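Local structure of putative polysaccharide biosynthesis protein with aminopeptidase-like domain (Clostridium acetobutylicum, 3K9T) at residues C194-S199 and D322-S327; E18-I23 and C332-D337. The protein probably takes part in the biosynthesis of modified polysaccharides, binding one zinc ion per subunit, and is not expected to act as a peptidase. One frame throughout, in Å; residues are numbered along the deposited sequence.

Contact 1: C194-S199 and D322-S327; sequences CNDNLS and DGYHTS. With ZN (zinc ion), chain B.
Asp196 and His325 meet across this contact through a shared zinc ion. In the first segment, Ser199 N bonds back to Cys194 O (2.9 Å), closing a wider pi-type turn over 194-198, which holds Asp196. Asn195 has its carbonyl O bound by Ser199 OG at 2.6 Å, while its side chain reaches Gly255 and Asp256. At Asp196, CG stands anti to the backbone N (chi1 177°), which sends the carboxylate toward the loop. Asp196 OD2 binds the zinc ion at 1.9 Å, while Asp196 OD1 stays 3.1 Å from it and accepts a hydrogen bond from Tyr187 OH, so the carboxylate binds the metal in monodentate fashion. His325 NE2 supplies the second ligand at 2.1 Å, its ring only 21° from the carboxylate plane; the 3.0 Å between Asp196 OD2 and His325 NE2 is the spacing of two ligands on one metal. Tyr324 puts CE2 3.5 Å above the centre of the imidazole ring of His325, with Asp196 OD2 at the edge of the phenol. A water accepts from His325 N and weakly donates to Asp196 O. The peptide bond to Asn197 is cis. With His190 completing the protein ligands, this is the single-zinc His-Asp-His site of this protein, set in an aminopeptidase-like region, and the cis bond is reminiscent of the one after the metal-bridging aspartate of two-zinc M28 aminopeptidases.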
# COMPACT_ATOMS: atom_id res chain seq x y z
N CYS A 194 -0.41 -39.77 7.99
CA CYS A 194 -0.87 -39.52 6.65
C CYS A 194 -0.68 -38.08 6.11
O CYS A 194 0.03 -37.92 5.15
CB CYS A 194 -2.33 -39.96 6.55
SG CYS A 194 -2.51 -41.76 6.71
N ASN A 195 -1.29 -37.07 6.71
CA ASN A 195 -1.16 -35.71 6.20
C ASN A 195 0.31 -35.25 6.27
O ASN A 195 0.88 -34.73 5.29
CB ASN A 195 -2.09 -34.72 6.93
CG ASN A 195 -2.65 -33.62 5.97
OD1 ASN A 195 -2.80 -33.84 4.78
ND2 ASN A 195 -2.97 -32.44 6.52
N ASP A 196 0.94 -35.52 7.41
CA ASP A 196 2.35 -35.22 7.62
C ASP A 196 3.12 -36.57 7.81
O ASP A 196 3.16 -37.05 8.93
CB ASP A 196 2.48 -34.31 8.84
CG ASP A 196 3.90 -34.00 9.20
OD1 ASP A 196 4.74 -34.02 8.29
OD2 ASP A 196 4.20 -33.74 10.40
N ASN A 197 3.70 -37.19 6.76
CA ASN A 197 3.72 -36.66 5.38
C ASN A 197 3.67 -37.69 4.25
O ASN A 197 4.45 -37.58 3.28
CB ASN A 197 4.95 -35.75 5.12
CG ASN A 197 4.91 -35.09 3.74
OD1 ASN A 197 3.85 -34.70 3.24
ND2 ASN A 197 6.08 -34.99 3.09
N LEU A 198 2.74 -38.64 4.33
CA LEU A 198 2.50 -39.53 3.18
C LEU A 198 1.74 -38.76 2.10
O LEU A 198 1.78 -39.12 0.95
CB LEU A 198 1.73 -40.82 3.55
CG LEU A 198 2.58 -41.79 4.35
CD1 LEU A 198 1.81 -43.03 4.69
CD2 LEU A 198 3.89 -42.11 3.58
N SER A 199 1.03 -37.70 2.45
CA SER A 199 0.24 -36.97 1.44
C SER A 199 1.17 -36.30 0.40
O SER A 199 0.94 -36.38 -0.81
CB SER A 199 -0.69 -35.97 2.11
OG SER A 199 0.03 -34.98 2.84
N ASP A 322 -4.78 -29.90 14.24
CA ASP A 322 -5.18 -30.73 15.37
C ASP A 322 -5.01 -32.20 15.06
O ASP A 322 -5.62 -32.72 14.13
CB ASP A 322 -6.63 -30.48 15.74
CG ASP A 322 -7.03 -31.21 17.02
OD1 ASP A 322 -6.21 -31.29 17.96
OD2 ASP A 322 -8.18 -31.69 17.07
N GLY A 323 -4.17 -32.85 15.84
CA GLY A 323 -3.87 -34.25 15.63
C GLY A 323 -2.55 -34.48 14.94
O GLY A 323 -2.11 -35.62 14.84
N TYR A 324 -1.90 -33.42 14.50
CA TYR A 324 -0.62 -33.60 13.83
C TYR A 324 0.39 -34.15 14.85
O TYR A 324 0.25 -33.96 16.06
CB TYR A 324 -0.17 -32.31 13.14
CG TYR A 324 0.96 -31.59 13.76
CD1 TYR A 324 0.81 -30.96 14.96
CD2 TYR A 324 2.20 -31.51 13.09
CE1 TYR A 324 1.87 -30.30 15.55
CE2 TYR A 324 3.27 -30.84 13.65
CZ TYR A 324 3.08 -30.23 14.89
OH TYR A 324 4.09 -29.54 15.52
N HIS A 325 1.35 -34.90 14.35
CA HIS A 325 2.33 -35.63 15.16
C HIS A 325 1.67 -36.57 16.17
O HIS A 325 2.20 -36.83 17.22
CB HIS A 325 3.34 -34.64 15.79
CG HIS A 325 4.34 -34.14 14.80
ND1 HIS A 325 5.47 -33.45 15.17
CD2 HIS A 325 4.41 -34.26 13.45
CE1 HIS A 325 6.17 -33.15 14.09
NE2 HIS A 325 5.55 -33.64 13.04
N THR A 326 0.51 -37.09 15.82
CA THR A 326 -0.14 -38.11 16.61
C THR A 326 -0.82 -39.13 15.70
O THR A 326 -0.95 -38.92 14.48
CB THR A 326 -1.22 -37.53 17.54
OG1 THR A 326 -2.43 -37.37 16.81
CG2 THR A 326 -0.77 -36.18 18.19
N SER A 327 -1.27 -40.23 16.30
CA SER A 327 -1.96 -41.31 15.61
C SER A 327 -3.31 -40.89 15.03
O SER A 327 -3.93 -41.65 14.30
CB SER A 327 -2.15 -42.47 16.58
OG SER A 327 -2.84 -42.07 17.77
ZN ZN B . 6.02 -33.55 11.04
O HOH W 1 1.22 -36.25 11.68

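Contact 2: E18-I23 and C332-D337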
# COMPACT_ATOMS: atom_id res chain seq x y z
N GLU A 18 -6.32 -42.89 -6.52
CA GLU A 18 -5.05 -43.60 -6.74
C GLU A 18 -3.98 -43.06 -5.80
O GLU A 18 -3.12 -43.80 -5.32
CB GLU A 18 -4.60 -43.43 -8.21
CG GLU A 18 -5.61 -43.94 -9.25
CD GLU A 18 -5.12 -43.83 -10.71
OE1 GLU A 18 -5.20 -42.71 -11.23
OE2 GLU A 18 -4.65 -44.84 -11.33
N ILE A 19 -4.03 -41.75 -5.53
CA ILE A 19 -3.08 -41.11 -4.62
C ILE A 19 -3.34 -41.68 -3.22
O ILE A 19 -2.40 -42.03 -2.51
CB ILE A 19 -3.16 -39.56 -4.62
CG1 ILE A 19 -2.77 -38.98 -6.00
CG2 ILE A 19 -2.24 -38.98 -3.56
CD1 ILE A 19 -3.13 -37.47 -6.17
N TYR A 20 -4.62 -41.83 -2.85
CA TYR A 20 -4.98 -42.41 -1.54
C TYR A 20 -4.42 -43.84 -1.36
O TYR A 20 -3.85 -44.19 -0.31
CB TYR A 20 -6.50 -42.44 -1.32
CG TYR A 20 -6.80 -43.19 -0.05
CD1 TYR A 20 -6.59 -42.60 1.19
CD2 TYR A 20 -7.17 -44.52 -0.08
CE1 TYR A 20 -6.80 -43.29 2.36
CE2 TYR A 20 -7.39 -45.21 1.09
CZ TYR A 20 -7.20 -44.61 2.31
OH TYR A 20 -7.41 -45.32 3.50
N ASN A 21 -4.61 -44.67 -2.40
CA ASN A 21 -4.17 -46.06 -2.39
C ASN A 21 -2.66 -46.22 -2.19
O ASN A 21 -2.24 -47.18 -1.52
CB ASN A 21 -4.59 -46.75 -3.67
CG ASN A 21 -6.09 -46.94 -3.78
OD1 ASN A 21 -6.82 -46.87 -2.79
ND2 ASN A 21 -6.57 -47.20 -5.01
N LEU A 22 -1.88 -45.30 -2.76
CA LEU A 22 -0.44 -45.24 -2.54
C LEU A 22 -0.14 -44.90 -1.07
O LEU A 22 0.75 -45.49 -0.44
CB LEU A 22 0.22 -44.21 -3.48
CG LEU A 22 1.74 -43.94 -3.36
CD1 LEU A 22 2.52 -45.26 -3.25
CD2 LEU A 22 2.30 -43.01 -4.52
N ILE A 23 -0.89 -43.95 -0.51
CA ILE A 23 -0.74 -43.57 0.89
C ILE A 23 -1.03 -44.81 1.72
O ILE A 23 -0.26 -45.17 2.62
CB ILE A 23 -1.70 -42.41 1.28
CG1 ILE A 23 -1.23 -41.08 0.63
CG2 ILE A 23 -1.91 -42.33 2.87
CD1 ILE A 23 -2.27 -39.97 0.64
N CYS A 332 -8.16 -42.38 7.76
CA CYS A 332 -9.47 -41.74 7.73
C CYS A 332 -9.38 -40.22 7.77
O CYS A 332 -10.35 -39.54 7.49
CB CYS A 332 -10.38 -42.27 8.84
SG CYS A 332 -11.33 -43.69 8.26
N TYR A 333 -8.20 -39.69 8.08
CA TYR A 333 -7.98 -38.24 8.05
C TYR A 333 -7.71 -37.74 6.62
O TYR A 333 -7.94 -36.57 6.31
CB TYR A 333 -6.87 -37.83 9.05
CG TYR A 333 -6.60 -36.36 9.11
CD1 TYR A 333 -7.61 -35.45 9.44
CD2 TYR A 333 -5.33 -35.85 8.81
CE1 TYR A 333 -7.34 -34.05 9.48
CE2 TYR A 333 -5.07 -34.48 8.85
CZ TYR A 333 -6.07 -33.59 9.20
OH TYR A 333 -5.81 -32.24 9.23
N MSE A 334 -7.20 -38.63 5.77
CA MSE A 334 -7.08 -38.38 4.34
C MSE A 334 -8.51 -38.28 3.73
O MSE A 334 -9.41 -39.02 4.08
CB MSE A 334 -6.33 -39.52 3.67
CG MSE A 334 -4.89 -39.72 4.12
SE MSE A 334 -3.94 -38.07 3.71
CE MSE A 334 -4.19 -36.96 5.30
N ASN A 335 -8.69 -37.33 2.83
CA ASN A 335 -9.94 -37.09 2.13
C ASN A 335 -9.65 -37.14 0.61
O ASN A 335 -8.78 -36.42 0.14
CB ASN A 335 -10.44 -35.71 2.53
CG ASN A 335 -11.69 -35.34 1.83
OD1 ASN A 335 -11.67 -34.91 0.67
ND2 ASN A 335 -12.80 -35.50 2.53
N LYS A 336 -10.38 -37.96 -0.14
CA LYS A 336 -10.06 -38.15 -1.57
C LYS A 336 -10.21 -36.90 -2.40
O LYS A 336 -9.39 -36.64 -3.30
CB LYS A 336 -10.87 -39.31 -2.17
CG LYS A 336 -10.33 -40.65 -1.66
CD LYS A 336 -11.04 -41.86 -2.22
CE LYS A 336 -10.35 -43.13 -1.75
NZ LYS A 336 -11.16 -44.36 -1.92
N ASP A 337 -11.21 -36.10 -2.07
CA ASP A 337 -11.49 -34.85 -2.76
C ASP A 337 -10.45 -33.82 -2.44
O ASP A 337 -10.13 -32.97 -3.28
CB ASP A 337 -12.88 -34.34 -2.38
CG ASP A 337 -14.00 -35.27 -2.90
OD1 ASP A 337 -13.89 -35.74 -4.05
OD2 ASP A 337 -14.97 -35.53 -2.16
O HOH W 2 -8.88 -45.18 -3.39
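Tyr20, on helix 12-26, rests against two residues of 332-337 at once: Met334, a selenomethionine here, and Lys336. CB of Met334 comes up in the plane of the phenol ring, at its edge, 4.0 Å from CD1 of Tyr20. CE of Lys336 approaches the same ring obliquely, 3.9 Å from CD2 of Tyr20, and the same methylene also lies beside the tyrosine CB. One turn further along the helix, Ile23 extends the apolar surface, its CD1 standing 4.0 Å from SE of Met334. The bends at chi2 and chi3 of Met334 (-61° and 88°) turn the chain after CB has met Tyr20, carrying selenium toward Ile23 and the methyl group onward to helix 194-211. In the lysine, by contrast, the extended chain brings CE across the tyrosine and NZ to a water.

That water accepts from Lys336 NZ at 2.8 Å and donates to Asn21 OD1 at 2.7 Å, giving an indirect polar link between the segments. Further out, Tyr20 OH is hydrogen-bonded to Glu24 one turn later, and also to a methylpentanediol probably derived from the crystallisation liquor. Leu331 adds to the packing on both Tyr20 and Ile23. On the other side of the contact, Asn335 occupies the N-cap position of helix 336-355, where its OD1 accepts from Gly338 N; this fixes the start of the helix that carries Lys336.

No direct hydrogen bond crosses between the segments. The contact, burying 236 Å² in all, therefore depends mainly on van der Waals packing of Tyr20 and Ile23 on Met334, grading at its exposed side into a lysine whose CE packs on the ring while NZ bonds to the bridging water.

In the fold
Contacts 1 and 2 lie side by side, their centres about 13 Å apart, and Met334 takes part in contact 2 and touches 194-199 of contact 1. Met334 CE reaches 3.2 Å from Asn195 N, and Met334 CG is 3.5 Å from Cys194 CB, so the residue that packs on helix 12-26 also backs the turn holding the zinc ligand. Ile23 CG1 also lies 3.6 Å from Leu198 O. Along the chain, 194-199 and 322-327 fall between 18-23 and 332-337. Contact 1 holds the metal; contact 2 lies farther from it: the nearest atoms of the Met334 side chain are about 12 Å from the zinc ion and about 8 Å from the Asp196 side chain.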